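Local coordinates for VipE (Legionella pneumophila subsp. pneumophila str. Philadelphia 1, PDB 4QN8), which is of unknown molecular function, probably acting as a bacterial effector delivered into host cells, and is seen here as its largely helical N-terminal part, at residues A[76-79]-A[80-84]. Numbering follows the deposited sequence.
Sequences EILH and QLTSR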
loop_
_atom_site.group_PDB
_atom_site.type_symbol
_atom_site.label_atom_id
_atom_site.label_comp_id
_atom_site.label_asym_id
_atom_site.label_seq_id
_atom_site.Cartn_x
_atom_site.Cartn_y
_atom_site.Cartn_z
ATOM N N GLU A 76 -11.479 2.339 -11.151
ATOM C CA GLU A 76 -10.558 1.963 -12.226
ATOM C C GLU A 76 -9.230 2.717 -12.155
ATOM O O GLU A 76 -8.192 2.149 -12.485
ATOM C CB GLU A 76 -11.209 2.096 -13.610
ATOM C CG GLU A 76 -12.248 1.013 -13.920
ATOM C CD GLU A 76 -11.652 -0.354 -14.259
ATOM O OE1 GLU A 76 -10.438 -0.565 -14.046
ATOM O OE2 GLU A 76 -12.412 -1.227 -14.741
ATOM N N ILE A 77 -9.247 3.979 -11.717
ATOM C CA ILE A 77 -7.983 4.692 -11.455
ATOM C C ILE A 77 -7.180 3.999 -10.350
ATOM O O ILE A 77 -5.963 3.803 -10.470
ATOM C CB ILE A 77 -8.190 6.186 -11.099
ATOM C CG1 ILE A 77 -8.748 6.961 -12.300
ATOM C CG2 ILE A 77 -6.868 6.815 -10.660
ATOM C CD1 ILE A 77 -7.695 7.368 -13.314
ATOM N N LEU A 78 -7.862 3.622 -9.273
ATOM C CA LEU A 78 -7.238 2.848 -8.213
ATOM C C LEU A 78 -6.676 1.525 -8.729
ATOM O O LEU A 78 -5.565 1.133 -8.350
ATOM C CB LEU A 78 -8.257 2.606 -7.097
ATOM C CG LEU A 78 -7.931 1.550 -6.055
ATOM C CD1 LEU A 78 -6.774 1.996 -5.162
ATOM C CD2 LEU A 78 -9.206 1.307 -5.243
ATOM N N HIS A 79 -7.412 0.847 -9.600
ATOM C CA HIS A 79 -6.926 -0.447 -10.097
ATOM C C HIS A 79 -5.645 -0.257 -10.903
ATOM O O HIS A 79 -4.682 -1.013 -10.769
ATOM C CB HIS A 79 -7.972 -1.146 -10.953
ATOM C CG HIS A 79 -7.558 -2.513 -11.380
ATOM N ND1 HIS A 79 -7.623 -3.598 -10.531
ATOM C CD2 HIS A 79 -7.031 -2.967 -12.540
ATOM C CE1 HIS A 79 -7.171 -4.671 -11.164
ATOM N NE2 HIS A 79 -6.801 -4.314 -12.380
ATOM N N GLN A 80 -5.651 0.775 -11.738
ATOM C CA GLN A 80 -4.536 1.091 -12.632
ATOM C C GLN A 80 -3.318 1.475 -11.793
ATOM O O GLN A 80 -2.204 0.998 -12.040
ATOM C CB GLN A 80 -4.977 2.255 -13.529
ATOM C CG GLN A 80 -4.117 2.612 -14.715
ATOM C CD GLN A 80 -4.764 3.733 -15.534
ATOM O OE1 GLN A 80 -5.035 4.819 -15.006
ATOM N NE2 GLN A 80 -5.042 3.466 -16.817
ATOM N N LEU A 81 -3.521 2.312 -10.781
ATOM C CA LEU A 81 -2.410 2.701 -9.909
ATOM C C LEU A 81 -1.824 1.479 -9.210
ATOM O O LEU A 81 -0.608 1.301 -9.172
ATOM C CB LEU A 81 -2.834 3.737 -8.862
ATOM C CG LEU A 81 -3.012 5.185 -9.316
ATOM C CD1 LEU A 81 -3.617 6.006 -8.181
ATOM C CD2 LEU A 81 -1.688 5.784 -9.769
ATOM N N THR A 82 -2.681 0.620 -8.680
ATOM C CA THR A 82 -2.187 -0.561 -7.973
ATOM C C THR A 82 -1.379 -1.480 -8.898
ATOM O O THR A 82 -0.330 -2.025 -8.506
ATOM C CB THR A 82 -3.363 -1.314 -7.352
ATOM O OG1 THR A 82 -4.003 -0.446 -6.410
ATOM C CG2 THR A 82 -2.891 -2.581 -6.623
ATOM N N SER A 83 -1.841 -1.642 -10.127
ATOM C CA SER A 83 -1.123 -2.488 -11.082
ATOM C C SER A 83 0.247 -1.915 -11.423
ATOM O O SER A 83 1.235 -2.659 -11.523
ATOM C CB SER A 83 -1.926 -2.658 -12.376
ATOM O OG SER A 83 -3.089 -3.426 -12.148
ATOM N N ARG A 84 0.304 -0.600 -11.604
ATOM C CA ARG A 84 1.571 0.056 -11.870
ATOM C C ARG A 84 2.513 -0.098 -10.696
ATOM O O ARG A 84 3.703 -0.347 -10.878
ATOM C CB ARG A 84 1.361 1.539 -12.171
ATOM C CG ARG A 84 0.692 1.797 -13.482
ATOM C CD ARG A 84 0.504 3.280 -13.651
ATOM N NE ARG A 84 1.767 3.969 -13.931
ATOM C CZ ARG A 84 1.940 5.275 -13.745
ATOM N NH1 ARG A 84 0.945 6.010 -13.259
ATOM N NH2 ARG A 84 3.105 5.846 -14.030
HETATM O O HOH W 1 -4.826 -5.310 -14.338
#
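The imidazole of His79 has Ser83 OG and the backbone N of Gln80 set obliquely to it, at neither face nor edge, with OG 3.8 Å from His79 NE2. The ring of His122 stacks on the imidazole and Glu111 of helix 103-114 is hydrogen-bonded to ND1, which together probably restrict its rotation. With CG anti to the backbone N (chi1 -175°), the ring is sent outward from the helix, where its NE2 side comes beside Ser83. A water lies 3.0 Å from His79 NE2 and is only weakly bound to Ser83 OG, a link made less certain by the doubtful position of that hydroxyl. Residues 76-84 lie within helix 75-88 of an all-helical fold, where the backbone N-H of residue i+4 bonds to the C=O of residue i, from Gln80 N to Glu76 O at one end and from Ser83 N to His79 O at the other. On the buried side, Leu78 O accepts two bonds from Thr82, from its backbone N and OG1, both 2.9 Å long, one from each face of the carbonyl plane. Thr82 OG1 sits anti to its own carbonyl carbon (chi1 -62°), which turns the hydroxyl back toward the preceding turn. The Leu78 side chain lies beside that of Thr82, pointing the same way, and both pack against Phe107 and Glu111. Farther round the helix, Ile77 CG2 touches Leu81 CD1 at 4.2 Å, their branches crossing at a slant.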